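Papain-like protease (Human betacoronavirus 2c EMC/2012, PDB 4RNA) is probably the cysteine protease with which the MERS coronavirus cleaves its own polyprotein, and belongs to the coronavirus papain-like peptidase family. Local coordinates at residues A[34-39]-A[84-89]; A[72-75]-A[80-83]; A[219-224]-A[315-320]; A[269-272]-A[277-280]. All blocks are in the same frame, centred on the assembly; numbering follows the deposited sequence.

Interaction 1 of 4, residues A[34-39]-A[84-89]; sequences CVFFNG and RFYSLK
Phe36 meets Tyr86 in a T-shaped pair, with the edge of the tyrosine turned to the face of the phenylalanine. The ring centroids are 5.1 Å apart and the planes stand at 64°. The tight part of the contact lies here. Tyr86 CD2 comes within 3.4 Å of Phe36 CD1. Tyr86 CB sits almost over the middle of the same Phe36 face, 3.6 Å from the ring centroid, and forms a CH-pi contact. One tyrosine thus presses on the phenylalanine at two points, its CB and one ring edge. Phe36 CG lies anti to the carbonyl carbon (chi1 -79°), and the ring reaches from the strand to Tyr86. No hydrogen bond links 34-39 to 84-89; the contact rests mainly on the two aromatic side chains.

The looser side begins at Ser87. Its OG is 4.0 Å from Phe36 CZ and is hydrogen-bonded to His83 O, one turn back in its own helix. On the strand side, the chain after Phe37 turns through Asn38 and Gly39, both exposed, and Asn38 is poorly ordered. Even so, Gly39 O lies at the edge of the Phe36 ring, in its plane.

Strand 35-37 belongs to the N-terminal sheet, whose strand order 2-1-5-3-4 fits the ubiquitin-like domain of coronavirus papain-like proteases. Strand 55-58 and strand 40-41 flank it. Tyr86 OH bonds to Leu58 O, so the tyrosine joins helix 81-92 to this sheet a second time. Away from the sheet, Phe85 and Leu88 of the same helix pack on helix 148-158.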
# COMPACT_ATOMS: atom_id res chain seq x y z
N CYS A 34 19.60 11.59 2.97
CA CYS A 34 19.32 10.57 3.98
C CYS A 34 20.17 9.34 3.63
O CYS A 34 20.04 8.79 2.53
CB CYS A 34 17.85 10.17 3.97
SG CYS A 34 17.54 8.87 5.20
N VAL A 35 21.02 8.93 4.56
CA VAL A 35 21.98 7.84 4.24
C VAL A 35 22.02 6.82 5.35
O VAL A 35 21.99 7.15 6.56
CB VAL A 35 23.44 8.37 4.01
CG1 VAL A 35 23.61 9.05 2.66
CG2 VAL A 35 23.82 9.31 5.13
N PHE A 36 22.14 5.57 4.94
CA PHE A 36 22.24 4.48 5.95
C PHE A 36 23.62 3.85 5.82
O PHE A 36 24.15 3.71 4.70
CB PHE A 36 21.20 3.38 5.67
CG PHE A 36 19.81 3.73 6.13
CD1 PHE A 36 19.14 4.77 5.57
CD2 PHE A 36 19.24 3.05 7.25
CE1 PHE A 36 17.86 5.12 6.00
CE2 PHE A 36 17.96 3.37 7.68
CZ PHE A 36 17.28 4.43 7.07
N PHE A 37 24.14 3.40 6.95
CA PHE A 37 25.39 2.64 6.97
C PHE A 37 25.25 1.52 7.97
O PHE A 37 24.90 1.73 9.15
CB PHE A 37 26.56 3.54 7.40
CG PHE A 37 27.86 2.79 7.55
CD1 PHE A 37 28.64 2.46 6.43
CD2 PHE A 37 28.33 2.42 8.82
CE1 PHE A 37 29.85 1.77 6.57
CE2 PHE A 37 29.53 1.72 8.97
CZ PHE A 37 30.30 1.40 7.84
N ASN A 38 25.50 0.31 7.48
CA ASN A 38 25.42 -0.88 8.29
C ASN A 38 24.09 -0.92 9.04
O ASN A 38 24.03 -1.27 10.19
CB ASN A 38 26.61 -0.96 9.25
CG ASN A 38 26.91 -2.38 9.67
OD1 ASN A 38 27.01 -3.28 8.82
ND2 ASN A 38 27.04 -2.61 10.97
N GLY A 39 23.02 -0.56 8.35
CA GLY A 39 21.70 -0.67 8.96
C GLY A 39 21.21 0.52 9.78
O GLY A 39 20.06 0.51 10.17
N ARG A 84 11.87 3.40 4.12
CA ARG A 84 11.08 2.33 4.82
C ARG A 84 11.69 0.92 4.75
O ARG A 84 11.81 0.24 5.73
CB ARG A 84 9.61 2.33 4.38
CG ARG A 84 8.85 3.63 4.78
CD ARG A 84 7.37 3.65 4.30
NE ARG A 84 7.22 3.50 2.82
CZ ARG A 84 6.84 2.39 2.21
NH1 ARG A 84 6.63 1.25 2.87
NH2 ARG A 84 6.76 2.39 0.86
N PHE A 85 12.16 0.53 3.58
CA PHE A 85 12.82 -0.75 3.41
C PHE A 85 14.10 -0.85 4.27
O PHE A 85 14.30 -1.86 4.98
CB PHE A 85 13.14 -0.97 1.87
CG PHE A 85 14.03 -2.16 1.64
CD1 PHE A 85 13.67 -3.41 2.17
CD2 PHE A 85 15.19 -2.05 0.88
CE1 PHE A 85 14.48 -4.51 1.98
CE2 PHE A 85 16.02 -3.17 0.66
CZ PHE A 85 15.64 -4.40 1.21
N TYR A 86 14.90 0.24 4.34
CA TYR A 86 16.14 0.10 5.01
C TYR A 86 15.81 0.02 6.47
O TYR A 86 16.43 -0.81 7.10
CB TYR A 86 17.12 1.29 4.85
CG TYR A 86 17.65 1.54 3.41
CD1 TYR A 86 17.75 0.49 2.48
CD2 TYR A 86 18.11 2.80 3.04
CE1 TYR A 86 18.23 0.73 1.19
CE2 TYR A 86 18.61 3.04 1.74
CZ TYR A 86 18.66 1.99 0.85
OH TYR A 86 19.13 2.30 -0.45
N SER A 87 14.83 0.79 6.96
CA SER A 87 14.47 0.71 8.43
C SER A 87 13.85 -0.66 8.77
O SER A 87 14.06 -1.15 9.89
CB SER A 87 13.42 1.78 8.87
OG SER A 87 13.82 3.08 8.44
N LEU A 88 12.95 -1.17 7.90
CA LEU A 88 12.34 -2.51 8.10
C LEU A 88 13.40 -3.58 8.19
O LEU A 88 13.32 -4.43 9.09
CB LEU A 88 11.35 -2.89 6.99
CG LEU A 88 10.06 -2.10 7.22
CD1 LEU A 88 9.30 -1.95 5.93
CD2 LEU A 88 9.20 -2.62 8.36
N LYS A 89 14.33 -3.58 7.22
CA LYS A 89 15.46 -4.55 7.22
C LYS A 89 16.21 -4.59 8.58
O LYS A 89 16.35 -5.67 9.26
CB LYS A 89 16.30 -4.30 5.96
CG LYS A 89 17.38 -5.32 5.72
CD LYS A 89 18.10 -5.02 4.44
CE LYS A 89 19.47 -5.58 4.63
NZ LYS A 89 20.02 -5.90 3.30

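Interaction 2 of 4, residues A[72-75]-A[80-83]; sequences ELYG and TFLH
The Tyr74 ring meets two neighbouring residues of helix 81-92, Phe81 and Leu82. Phe81 comes over one face. Its CE1 stands 3.6 Å from Tyr74 CD1, set toward the rim of the tyrosine and not over its centre. The two rings meet obliquely, inclined at 56° with centroids 5.3 Å apart. Leu82 adds one methyl group, with CD2 4.0 Å from Tyr74 CE2. The leucine side chain runs at about a right angle to the tyrosine.

The rotamers explain how these groups arrive. Tyr74 holds CG anti to its own carbonyl carbon (chi1 -64°), which carries the ring across to the second helix. Phe81 differs, with CG anti to the backbone N (chi1 174°), swinging the ring toward the tyrosine. Leu82, like Tyr74, has CG anti to the carbonyl carbon; its CB does not aim at the tyrosine, and only CD2 gets there.

The arrangement is a helix-loop-helix turn. Helix 64-74 ends at Tyr74, Gly75 leaves the helix with positive phi, and a short loop leads into helix 81-92. In coronavirus papain-like proteases this region forms part of the thumb.

The face of Tyr74 away from Phe81 is backed by Leu73, whose CG sits 3.8 Å above the ring plane and over its centre. The tyrosine ring is therefore held from both faces. Helix 148-158 closes over the pair, with Leu153 touching both Tyr74 and Phe81. Tyr157 bonds through its hydroxyl to Tyr74 O and also meets the Phe81 ring.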
# COMPACT_ATOMS: atom_id res chain seq x y z
N GLU A 72 15.04 -0.03 -11.86
CA GLU A 72 15.43 -1.31 -12.42
C GLU A 72 15.46 -2.43 -11.37
O GLU A 72 15.14 -3.53 -11.67
CB GLU A 72 16.77 -1.20 -13.14
CG GLU A 72 16.69 -0.46 -14.46
CD GLU A 72 18.06 -0.18 -15.06
OE1 GLU A 72 19.09 -0.66 -14.53
OE2 GLU A 72 18.12 0.56 -16.07
N LEU A 73 15.82 -2.13 -10.13
CA LEU A 73 15.95 -3.16 -9.14
C LEU A 73 14.62 -3.35 -8.36
O LEU A 73 14.23 -4.45 -8.02
CB LEU A 73 17.08 -2.77 -8.20
CG LEU A 73 17.24 -3.56 -6.88
CD1 LEU A 73 17.51 -5.04 -7.09
CD2 LEU A 73 18.36 -2.94 -6.04
N TYR A 74 13.95 -2.26 -8.07
CA TYR A 74 12.77 -2.28 -7.27
C TYR A 74 11.47 -2.05 -7.97
O TYR A 74 10.44 -2.19 -7.35
CB TYR A 74 12.88 -1.23 -6.18
CG TYR A 74 13.99 -1.52 -5.22
CD1 TYR A 74 13.90 -2.58 -4.32
CD2 TYR A 74 15.16 -0.71 -5.19
CE1 TYR A 74 14.94 -2.84 -3.48
CE2 TYR A 74 16.18 -0.96 -4.29
CZ TYR A 74 16.05 -2.02 -3.43
OH TYR A 74 17.05 -2.35 -2.50
N GLY A 75 11.49 -1.76 -9.27
CA GLY A 75 10.25 -1.28 -9.86
C GLY A 75 9.89 0.15 -9.49
O GLY A 75 10.64 0.81 -8.75
N THR A 80 9.18 7.38 -0.49
CA THR A 80 9.58 6.97 0.87
C THR A 80 10.07 5.50 0.98
O THR A 80 10.45 5.00 2.04
CB THR A 80 8.39 7.10 1.85
OG1 THR A 80 7.39 6.05 1.62
CG2 THR A 80 7.74 8.61 1.81
N PHE A 81 10.02 4.81 -0.11
CA PHE A 81 10.22 3.32 -0.11
C PHE A 81 11.63 2.90 0.37
O PHE A 81 11.76 1.94 1.13
CB PHE A 81 10.06 2.80 -1.56
CG PHE A 81 10.39 1.31 -1.69
CD1 PHE A 81 11.69 0.89 -1.97
CD2 PHE A 81 9.40 0.31 -1.46
CE1 PHE A 81 12.00 -0.49 -2.08
CE2 PHE A 81 9.69 -1.07 -1.59
CZ PHE A 81 11.01 -1.47 -1.86
N LEU A 82 12.69 3.62 -0.05
CA LEU A 82 14.03 3.20 0.45
C LEU A 82 14.12 3.40 1.93
O LEU A 82 14.67 2.49 2.61
CB LEU A 82 15.20 3.94 -0.15
CG LEU A 82 15.43 3.52 -1.60
CD1 LEU A 82 16.41 4.39 -2.47
CD2 LEU A 82 15.76 2.01 -1.68
N HIS A 83 13.70 4.57 2.38
CA HIS A 83 13.81 4.78 3.87
C HIS A 83 13.08 3.68 4.58
O HIS A 83 13.49 3.21 5.71
CB HIS A 83 13.29 6.14 4.35
CG HIS A 83 13.56 6.37 5.85
ND1 HIS A 83 12.65 6.07 6.82
CD2 HIS A 83 14.71 6.81 6.53
CE1 HIS A 83 13.19 6.32 8.05
NE2 HIS A 83 14.45 6.77 7.87

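Interaction 3 of 4, residues A[219-224]-A[315-320]; sequences DLRARM and PGQKYS
Arg221 lies flat on the ring of Tyr319 in a cation-pi stack. It joins the segment of helix 217-221 to strand 318-320, a short strand paired with strand 233-242 in the antiparallel sheet that reaches to the zinc site. This sheet corresponds to the fingers of the papain-like protease fold.

Stacking comes first. The guanidinium and ring planes differ by only 13°, and Arg221 CZ is 3.9 Å from the ring centroid, off-centre. The extended chain lays the aliphatic part on the same face. Arg221 CD stands nearly over the ring centre and makes a CH-pi contact, so chain and head group share one tyrosine.

Direct polar contact is slight. Arg221 NH2 gives a weak, bent bond of 3.2 Å to Gln317 OE1, with an N-H...O angle of 127°. The amide plane is turned 67° from the guanidinium. Gln317 bends at its second torsion, and its NE2 donates to Pro315 O at 3.0 Å, which holds the amide in place.

Three waters complete the polar contact. Water 2 lies in the guanidinium plane, accepts a hydrogen bond from Arg221 NE at 2.9 Å and donates to Gln317 OE1. Water 3 accepts from Arg221 NH2 and Lys318 N. At the other end, water 1 accepts from Tyr319 OH and donates to Arg221 O, both at 2.6 Å.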
# COMPACT_ATOMS: atom_id res chain seq x y z
N ASP A 219 -17.76 -24.55 -4.73
CA ASP A 219 -18.38 -23.19 -4.82
C ASP A 219 -17.90 -22.44 -6.01
O ASP A 219 -18.71 -21.77 -6.67
CB ASP A 219 -18.22 -22.40 -3.54
CG ASP A 219 -18.98 -23.05 -2.38
OD1 ASP A 219 -20.09 -23.59 -2.66
OD2 ASP A 219 -18.52 -23.04 -1.19
N LEU A 220 -16.62 -22.59 -6.35
CA LEU A 220 -16.07 -21.84 -7.47
C LEU A 220 -16.75 -22.21 -8.74
O LEU A 220 -16.91 -21.35 -9.65
CB LEU A 220 -14.57 -22.08 -7.62
CG LEU A 220 -13.86 -21.30 -8.68
CD1 LEU A 220 -13.73 -19.79 -8.37
CD2 LEU A 220 -12.52 -21.97 -9.02
N ARG A 221 -17.10 -23.49 -8.85
CA ARG A 221 -17.59 -24.06 -10.13
C ARG A 221 -19.13 -24.02 -10.24
O ARG A 221 -19.73 -24.39 -11.26
CB ARG A 221 -17.09 -25.51 -10.23
CG ARG A 221 -15.60 -25.64 -10.51
CD ARG A 221 -15.22 -27.11 -10.34
NE ARG A 221 -13.80 -27.34 -10.66
CZ ARG A 221 -13.21 -28.53 -10.77
NH1 ARG A 221 -13.90 -29.64 -10.63
NH2 ARG A 221 -11.91 -28.60 -11.03
N ALA A 222 -19.77 -23.63 -9.16
CA ALA A 222 -21.26 -23.63 -9.15
C ALA A 222 -21.83 -22.55 -10.09
O ALA A 222 -21.19 -21.54 -10.37
CB ALA A 222 -21.79 -23.40 -7.72
N ARG A 223 -23.10 -22.72 -10.46
CA ARG A 223 -23.80 -21.79 -11.33
C ARG A 223 -24.42 -20.69 -10.46
O ARG A 223 -25.01 -20.98 -9.43
CB ARG A 223 -24.90 -22.52 -12.15
CG ARG A 223 -25.60 -21.62 -13.19
CD ARG A 223 -26.71 -22.35 -14.00
NE ARG A 223 -27.88 -22.67 -13.16
CZ ARG A 223 -28.31 -23.90 -12.91
NH1 ARG A 223 -27.72 -24.95 -13.47
NH2 ARG A 223 -29.36 -24.09 -12.13
N MET A 224 -24.23 -19.43 -10.86
CA MET A 224 -24.99 -18.33 -10.22
C MET A 224 -25.95 -17.76 -11.24
O MET A 224 -25.63 -17.68 -12.47
CB MET A 224 -24.09 -17.18 -9.71
CG MET A 224 -24.89 -15.98 -9.18
SD MET A 224 -23.92 -14.53 -8.70
CE MET A 224 -23.25 -14.05 -10.29
N PRO A 315 -4.33 -27.77 -5.31
CA PRO A 315 -3.40 -28.26 -6.37
C PRO A 315 -3.87 -27.78 -7.73
O PRO A 315 -4.88 -27.07 -7.78
CB PRO A 315 -3.47 -29.79 -6.24
CG PRO A 315 -4.57 -30.11 -5.30
CD PRO A 315 -4.90 -28.87 -4.49
N GLY A 316 -3.12 -28.09 -8.79
CA GLY A 316 -3.46 -27.62 -10.15
C GLY A 316 -4.86 -28.06 -10.56
O GLY A 316 -5.31 -29.15 -10.20
N GLN A 317 -5.58 -27.24 -11.32
CA GLN A 317 -6.91 -27.60 -11.73
C GLN A 317 -6.82 -28.06 -13.15
O GLN A 317 -5.97 -27.59 -13.90
CB GLN A 317 -7.79 -26.34 -11.68
CG GLN A 317 -7.76 -25.72 -10.30
CD GLN A 317 -8.49 -26.56 -9.33
OE1 GLN A 317 -9.65 -26.84 -9.55
NE2 GLN A 317 -7.86 -26.90 -8.18
N LYS A 318 -7.69 -28.99 -13.53
CA LYS A 318 -7.79 -29.30 -14.97
C LYS A 318 -9.24 -29.62 -15.24
O LYS A 318 -9.64 -30.78 -15.14
CB LYS A 318 -6.81 -30.44 -15.44
CG LYS A 318 -7.09 -30.87 -16.88
CD LYS A 318 -5.89 -30.79 -17.84
CE LYS A 318 -5.42 -32.18 -18.22
NZ LYS A 318 -5.22 -32.97 -16.97
N TYR A 319 -10.03 -28.58 -15.50
CA TYR A 319 -11.49 -28.69 -15.50
C TYR A 319 -12.06 -28.14 -16.79
O TYR A 319 -11.61 -27.12 -17.32
CB TYR A 319 -12.02 -27.89 -14.34
CG TYR A 319 -13.52 -27.81 -14.27
CD1 TYR A 319 -14.30 -28.95 -13.95
CD2 TYR A 319 -14.16 -26.58 -14.46
CE1 TYR A 319 -15.70 -28.87 -13.85
CE2 TYR A 319 -15.56 -26.48 -14.37
CZ TYR A 319 -16.31 -27.61 -14.05
OH TYR A 319 -17.68 -27.50 -13.97
N SER A 320 -13.03 -28.89 -17.31
CA SER A 320 -13.93 -28.42 -18.38
C SER A 320 -15.38 -28.77 -18.01
O SER A 320 -15.66 -29.93 -17.65
CB SER A 320 -13.55 -29.12 -19.69
OG SER A 320 -14.31 -28.58 -20.73
O HOH W 1 -18.64 -25.11 -13.45
O HOH W 2 -11.67 -25.37 -10.65
O HOH W 3 -9.18 -30.40 -11.36

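Interaction 4 of 4, residues A[269-272]-A[277-280]; sequences NVFQ and AVGH
Gln272 and His280 form an antiparallel hydrogen-bonded pair, and their side chains leave on the same face of the sheet. Gln272 N donates to His280 O at 2.7 Å in a fairly straight bond (159°). The return bond, from His280 N to Gln272 O, is weak, and that oxygen is less surely placed.

The glutamine can be followed outward. Its CB is 3.5 Å from His280 O, the same oxygen that its backbone N holds. CG keeps near that oxygen at 4.2 Å. Beyond CG the chain is extended and runs beside the histidine in the same direction. At the tip, OE1 comes to the edge of the imidazole, 3.3 Å from His280 CD2 and near the ring plane. The amide and the ring are turned 48° apart.

Phe271 carries the opposite side. Its CG is anti to the backbone N (chi1 -179°), and the ring reaches the loop at Val278 and Gly279. CZ meets Val278 O at the ring edge, 3.2 Å away. Val278 CG1 touches the same tip at 3.7 Å, though this valine is poorly ordered.

The motif is a beta hairpin, closing strand 267-272 onto strand 280-287 with a short loop, poorly ordered at Ala277 and Val278. In the family this loop borders the substrate cleft. The bond of His280 NE2 to Asp295 OD1 is consistent with the His-Asp pair of papain-like cysteine proteases. Strand 304-315 flanks strand 267-272, with Trp305 against Gln272 and Thr310 against Phe271, while Tyr281 meets the Phe271 ring.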
# COMPACT_ATOMS: atom_id res chain seq x y z
N ASN A 269 -5.29 -20.73 5.54
CA ASN A 269 -5.09 -19.89 6.73
C ASN A 269 -6.30 -19.68 7.55
O ASN A 269 -7.44 -19.83 7.08
CB ASN A 269 -4.51 -18.51 6.35
CG ASN A 269 -3.15 -18.65 5.67
OD1 ASN A 269 -2.31 -19.41 6.15
ND2 ASN A 269 -2.92 -17.91 4.55
N VAL A 270 -6.08 -19.33 8.82
CA VAL A 270 -7.22 -19.19 9.70
C VAL A 270 -7.01 -17.86 10.40
O VAL A 270 -5.86 -17.48 10.68
CB VAL A 270 -7.25 -20.36 10.76
CG1 VAL A 270 -8.11 -20.01 11.93
CG2 VAL A 270 -7.73 -21.66 10.12
N PHE A 271 -8.09 -17.09 10.60
CA PHE A 271 -7.99 -15.90 11.44
C PHE A 271 -8.84 -16.13 12.68
O PHE A 271 -10.01 -16.48 12.54
CB PHE A 271 -8.44 -14.67 10.66
CG PHE A 271 -8.36 -13.35 11.44
CD1 PHE A 271 -7.13 -12.74 11.70
CD2 PHE A 271 -9.51 -12.73 11.87
CE1 PHE A 271 -7.07 -11.53 12.39
CE2 PHE A 271 -9.44 -11.52 12.56
CZ PHE A 271 -8.23 -10.92 12.80
N GLN A 272 -8.26 -15.90 13.85
CA GLN A 272 -8.86 -16.15 15.18
C GLN A 272 -9.18 -14.88 15.93
O GLN A 272 -8.30 -14.02 16.09
CB GLN A 272 -7.90 -16.97 16.06
CG GLN A 272 -7.83 -18.46 15.71
CD GLN A 272 -6.62 -19.20 16.30
OE1 GLN A 272 -5.74 -18.61 16.93
NE2 GLN A 272 -6.59 -20.51 16.07
N ALA A 277 -10.04 -7.40 20.05
CA ALA A 277 -9.08 -6.44 19.45
C ALA A 277 -8.46 -6.98 18.15
O ALA A 277 -7.23 -7.03 18.00
CB ALA A 277 -8.02 -5.98 20.45
N VAL A 278 -9.35 -7.38 17.24
CA VAL A 278 -9.06 -7.97 15.89
C VAL A 278 -7.83 -8.93 15.72
O VAL A 278 -6.99 -8.72 14.84
CB VAL A 278 -9.22 -6.91 14.73
CG1 VAL A 278 -9.66 -7.58 13.43
CG2 VAL A 278 -10.26 -5.85 15.08
N GLY A 279 -7.73 -9.95 16.59
CA GLY A 279 -7.26 -11.32 16.21
C GLY A 279 -5.85 -11.82 15.91
O GLY A 279 -4.87 -11.15 16.18
N HIS A 280 -5.77 -13.03 15.33
CA HIS A 280 -4.53 -13.77 15.23
C HIS A 280 -4.56 -14.76 14.08
O HIS A 280 -5.55 -15.47 13.90
CB HIS A 280 -4.36 -14.47 16.56
CG HIS A 280 -3.18 -15.34 16.63
ND1 HIS A 280 -1.95 -14.92 16.29
CD2 HIS A 280 -3.06 -16.67 17.00
CE1 HIS A 280 -1.08 -15.92 16.43
NE2 HIS A 280 -1.76 -17.00 16.87

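Interactions 1 and 2 share helix 81-92, with centres about 12 Å apart, and 2 is nested within the loop closed by 1. They touch: Phe85 CE2 is 3.4 Å from Tyr74 OH, and His83 packs on Phe36. Interaction 1 ties the N-terminal sheet to helix 81-92, and interaction 2 ties it to helix 64-74. Interactions 3 and 4 follow along the chain, with 4 nested inside 3, in different sheets. The centres of interactions 1 and 3 are about 45 Å apart, across the chain's centre. The contacts run from the probable ubiquitin-like domain to the zinc-bearing sheet; interaction 4, at the probable active-site hairpin, lies about 31 Å and 28 Å, centre to centre, from interactions 1 and 3.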